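PDB 6TCB: uncharacterized protein from Pseudomonas aeruginosa PAO1, which is of unknown function but binds calcium ions, its small fold combining three helices with a short antiparallel sheet. Local coordinates for residues L11-A14 with K15-A19; A78-E82 with A83-E87. One frame throughout, in Å; residues are numbered along the deposited sequence. Where two conformers were deposited one is given.

Overall arrangement
Both contacts are local, each a few consecutive residues of one helix or of its end. Contact 1 lies within helix 3-18, over its last two turns; contact 2 comes later in the chain, where helix 67-82 gives way to the loop that follows it. Between them in sequence come helix 33-43 and all three strands of the antiparallel sheet, 24-25, 48-53 and 57-62. Their centres are about 24 Å apart and their nearest atoms about 10 Å, so the two do not touch. Contact 1 is partly buried against helix 33-43, whereas contact 2 finishes a different helix at the surface; one thus helps pack the fold and the other ends a helix, both away from the calcium-binding residues D66 and D68.

Contact 1 (L11-A14 with K15-A19)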
loop_
_atom_site.group_PDB
_atom_site.type_symbol
_atom_site.label_atom_id
_atom_site.label_comp_id
_atom_site.label_asym_id
_atom_site.label_seq_id
_atom_site.Cartn_x
_atom_site.Cartn_y
_atom_site.Cartn_z
ATOM N N LEU A 11 4.594 -4.777 -16.616
ATOM C CA LEU A 11 3.719 -3.684 -17.032
ATOM C C LEU A 11 2.684 -4.180 -18.033
ATOM O O LEU A 11 1.521 -3.771 -17.988
ATOM C CB LEU A 11 4.544 -2.550 -17.642
ATOM C CG LEU A 11 3.798 -1.473 -18.439
ATOM C CD1 LEU A 11 2.899 -0.652 -17.557
ATOM C CD2 LEU A 11 4.799 -0.571 -19.196
ATOM N N GLU A 12 3.088 -5.060 -18.951
ATOM C CA GLU A 12 2.143 -5.565 -19.942
ATOM C C GLU A 12 1.069 -6.421 -19.284
ATOM O O GLU A 12 -0.103 -6.367 -19.663
ATOM C CB GLU A 12 2.882 -6.310 -21.052
ATOM C CG GLU A 12 3.792 -5.405 -21.883
ATOM C CD GLU A 12 3.037 -4.289 -22.589
ATOM O OE1 GLU A 12 1.835 -4.473 -22.873
ATOM O OE2 GLU A 12 3.638 -3.222 -22.847
ATOM N N ILE A 13 1.441 -7.189 -18.264
ATOM C CA ILE A 13 0.444 -7.932 -17.506
ATOM C C ILE A 13 -0.503 -6.976 -16.789
ATOM O O ILE A 13 -1.731 -7.113 -16.855
ATOM C CB ILE A 13 1.130 -8.898 -16.527
ATOM C CG1 ILE A 13 1.973 -9.917 -17.285
ATOM C CG2 ILE A 13 0.067 -9.561 -15.676
ATOM C CD1 ILE A 13 2.919 -10.712 -16.406
ATOM N N ALA A 14 0.061 -5.998 -16.078
ATOM C CA ALA A 14 -0.753 -4.998 -15.404
ATOM C C ALA A 14 -1.713 -4.316 -16.367
ATOM O O ALA A 14 -2.894 -4.147 -16.057
ATOM C CB ALA A 14 0.147 -3.947 -14.753
ATOM N N LYS A 15 -1.235 -3.934 -17.551
ATOM C CA LYS A 15 -2.103 -3.248 -18.504
ATOM C C LYS A 15 -3.294 -4.113 -18.892
ATOM O O LYS A 15 -4.409 -3.601 -19.065
ATOM C CB LYS A 15 -1.294 -2.812 -19.727
ATOM C CG LYS A 15 -0.463 -1.569 -19.435
ATOM C CD LYS A 15 0.504 -1.148 -20.539
ATOM C CE LYS A 15 0.264 -1.823 -21.872
ATOM N NZ LYS A 15 1.175 -1.244 -22.908
ATOM N N ALA A 16 -3.085 -5.424 -19.034
ATOM C CA ALA A 16 -4.197 -6.296 -19.407
ATOM C C ALA A 16 -5.272 -6.300 -18.332
ATOM O O ALA A 16 -6.469 -6.347 -18.637
ATOM C CB ALA A 16 -3.708 -7.722 -19.653
ATOM N N LEU A 17 -4.867 -6.282 -17.069
ATOM C CA LEU A 17 -5.832 -6.244 -15.982
ATOM C C LEU A 17 -6.420 -4.851 -15.814
ATOM O O LEU A 17 -7.628 -4.697 -15.591
ATOM C CB LEU A 17 -5.134 -6.690 -14.698
ATOM C CG LEU A 17 -4.854 -8.190 -14.656
ATOM C CD1 LEU A 17 -3.711 -8.501 -13.714
ATOM C CD2 LEU A 17 -6.104 -8.952 -14.240
ATOM N N PHE A 18 -5.578 -3.829 -15.928
ATOM C CA PHE A 18 -6.043 -2.467 -15.726
ATOM C C PHE A 18 -7.062 -2.078 -16.791
ATOM O O PHE A 18 -7.915 -1.221 -16.547
ATOM C CB PHE A 18 -4.877 -1.484 -15.748
ATOM C CG PHE A 18 -3.987 -1.502 -14.521
ATOM C CD1 PHE A 18 -4.123 -2.439 -13.497
ATOM C CD2 PHE A 18 -2.993 -0.555 -14.418
ATOM C CE1 PHE A 18 -3.280 -2.415 -12.409
ATOM C CE2 PHE A 18 -2.158 -0.518 -13.333
ATOM C CZ PHE A 18 -2.302 -1.453 -12.326
ATOM N N ALA A 19 -6.980 -2.684 -17.976
ATOM C CA ALA A 19 -7.949 -2.388 -19.022
ATOM C C ALA A 19 -9.357 -2.766 -18.606
ATOM O O ALA A 19 -10.309 -2.242 -19.182
ATOM C CB ALA A 19 -7.585 -3.135 -20.306
HETATM O O HOH W 1 1.282 -3.341 -25.355
#
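E12 and K15 run alongside each other on the outside of the helix and meet at their ends: NZ of K15 lies 3.2 Å from OE2 of E12 in a salt bridge. The lysine reaches that oxygen from the syn side, 25° out of the carboxylate plane. A water closes the bridge, giving a proton to OE1 of E12, 2.8 Å away, and accepting one from NZ of K15. In the conformer given, the lysine chain is nearly eclipsed at chi3 (14°); a second was modelled, so this geometry and the salt bridge may hold for only part of the molecules. On the way its CD passes CD1 of L11 at 3.9 Å, so the aliphatic part of the chain leans on leucine.

One turn further, F18 sets a ring face toward CB of A14, which sits toward the rim, 4.3 Å from CZ of F18. N of F18 meets O of A14 at 2.7 Å. Behind this apolar side stand L41 of helix 33-43, which touches L11, A14 and F18, and Y24 of strand 24-25. Helical i to i+4 bonds set the spacing throughout, and the i to i+3 charge pair outside with apolar residues inside makes this an amphipathic helix.

Contact 2 (A78-E82 with A83-E87); sequences ARLRE and AGLGE
The guanidinium of R81 and the carboxylate of E87 meet edge to edge, their planes only 10° apart. NE of R81 points at OE2 of E87 over 2.8 Å, in the guanidinium plane and onto the syn lone pair, with an N-H...O angle of 166°. Beside it NH1 of R81 makes a weak second bond to OE1 of E87 at 3.4 Å, which completes an unequal bidentate salt bridge and should limit rotation of both groups. The bends lie at chi3 of the arginine and chi2 of the glutamate, which folds back to the helix from beyond the turn. NH1 also forms a salt bridge with D57, so the arginine probably ties the end of this helix to strand 57-62 as well. In one modelled conformer of each, NH1 of R79 lies 3.5 Å from OE1 of E82, which sits at the edge of that guanidinium and in its plane, a pair to be taken as tentative.

Next to the R81-E87 pair the backbone turns. N of G84 returns to O of R81 at 2.9 Å, and N of L85 returns to O of L80 at 3.1 Å. G84 has a phi of 106°, a region that glycine enters readily. L85 then brings CD2 to within 4.3 Å of CD2 of L80, the apolar contact that often accompanies such a turn, and L90 touches both leucines. Positive phi at G84 and the two returning bonds make this a Schellman motif, the C-cap of helix 67-82.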
loop_
_atom_site.group_PDB
_atom_site.type_symbol
_atom_site.label_atom_id
_atom_site.label_comp_id
_atom_site.label_asym_id
_atom_site.label_seq_id
_atom_site.Cartn_x
_atom_site.Cartn_y
_atom_site.Cartn_z
ATOM N N ALA A 78 -6.617 -14.291 1.955
ATOM C CA ALA A 78 -5.814 -14.798 3.060
ATOM C C ALA A 78 -6.377 -16.113 3.579
ATOM O O ALA A 78 -5.622 -17.058 3.840
ATOM C CB ALA A 78 -5.724 -13.765 4.182
ATOM N N ARG A 79 -7.694 -16.195 3.750
ATOM C CA ARG A 79 -8.282 -17.449 4.211
ATOM C C ARG A 79 -8.015 -18.572 3.217
ATOM O O ARG A 79 -7.729 -19.710 3.618
ATOM C CB ARG A 79 -9.783 -17.263 4.431
ATOM C CG ARG A 79 -10.142 -16.274 5.539
ATOM C CD ARG A 79 -9.418 -16.611 6.834
ATOM N NE ARG A 79 -10.004 -15.947 7.995
ATOM C CZ ARG A 79 -9.530 -16.052 9.233
ATOM N NH1 ARG A 79 -8.456 -16.791 9.476
ATOM N NH2 ARG A 79 -10.130 -15.414 10.229
ATOM N N LEU A 80 -8.118 -18.291 1.918
ATOM C CA LEU A 80 -7.935 -19.331 0.917
ATOM C C LEU A 80 -6.478 -19.738 0.786
ATOM O O LEU A 80 -6.180 -20.928 0.617
ATOM C CB LEU A 80 -8.517 -18.840 -0.404
ATOM C CG LEU A 80 -10.045 -18.712 -0.357
ATOM C CD1 LEU A 80 -10.514 -17.907 -1.559
ATOM C CD2 LEU A 80 -10.716 -20.067 -0.314
ATOM N N ARG A 81 -5.564 -18.784 0.917
ATOM C CA ARG A 81 -4.148 -19.113 0.890
ATOM C C ARG A 81 -3.784 -20.007 2.068
ATOM O O ARG A 81 -3.056 -20.992 1.911
ATOM C CB ARG A 81 -3.332 -17.825 0.919
ATOM C CG ARG A 81 -1.825 -18.047 0.790
ATOM C CD ARG A 81 -1.053 -16.720 0.880
ATOM N NE ARG A 81 -1.438 -15.782 -0.172
ATOM C CZ ARG A 81 -2.193 -14.698 0.004
ATOM N NH1 ARG A 81 -2.485 -13.932 -1.041
ATOM N NH2 ARG A 81 -2.654 -14.369 1.208
ATOM N N GLU A 82 -4.279 -19.686 3.259
ATOM C CA GLU A 82 -4.001 -20.513 4.431
ATOM C C GLU A 82 -4.514 -21.933 4.232
ATOM O O GLU A 82 -3.930 -22.895 4.749
ATOM C CB GLU A 82 -4.652 -19.888 5.667
ATOM C CG GLU A 82 -4.080 -18.527 6.060
ATOM C CD GLU A 82 -5.003 -17.735 6.979
ATOM O OE1 GLU A 82 -5.998 -18.312 7.469
ATOM O OE2 GLU A 82 -4.741 -16.532 7.204
ATOM N N ALA A 83 -5.621 -22.082 3.497
ATOM C CA ALA A 83 -6.174 -23.401 3.217
ATOM C C ALA A 83 -5.381 -24.151 2.155
ATOM O O ALA A 83 -5.699 -25.311 1.878
ATOM C CB ALA A 83 -7.632 -23.312 2.761
ATOM N N GLY A 84 -4.397 -23.510 1.533
ATOM C CA GLY A 84 -3.512 -24.167 0.593
ATOM C C GLY A 84 -3.745 -23.849 -0.867
ATOM O O GLY A 84 -3.080 -24.445 -1.717
ATOM N N LEU A 85 -4.647 -22.933 -1.201
ATOM C CA LEU A 85 -4.867 -22.604 -2.602
ATOM C C LEU A 85 -3.700 -21.802 -3.159
ATOM O O LEU A 85 -3.162 -20.916 -2.490
ATOM C CB LEU A 85 -6.153 -21.793 -2.749
ATOM C CG LEU A 85 -7.418 -22.641 -2.926
ATOM C CD1 LEU A 85 -7.828 -23.264 -1.599
ATOM C CD2 LEU A 85 -8.541 -21.805 -3.545
ATOM N N GLY A 86 -3.322 -22.104 -4.403
ATOM C CA GLY A 86 -2.257 -21.367 -5.054
ATOM C C GLY A 86 -2.701 -19.988 -5.498
ATOM O O GLY A 86 -3.889 -19.706 -5.655
ATOM N N GLU A 87 -1.712 -19.114 -5.730
ATOM C CA GLU A 87 -2.009 -17.705 -5.968
ATOM C C GLU A 87 -2.917 -17.513 -7.183
ATOM O O GLU A 87 -3.765 -16.618 -7.187
ATOM C CB GLU A 87 -0.718 -16.890 -6.120
ATOM C CG GLU A 87 0.187 -16.849 -4.880
ATOM C CD GLU A 87 -0.410 -16.102 -3.682
ATOM O OE1 GLU A 87 -0.876 -14.948 -3.829
ATOM O OE2 GLU A 87 -0.390 -16.671 -2.572
#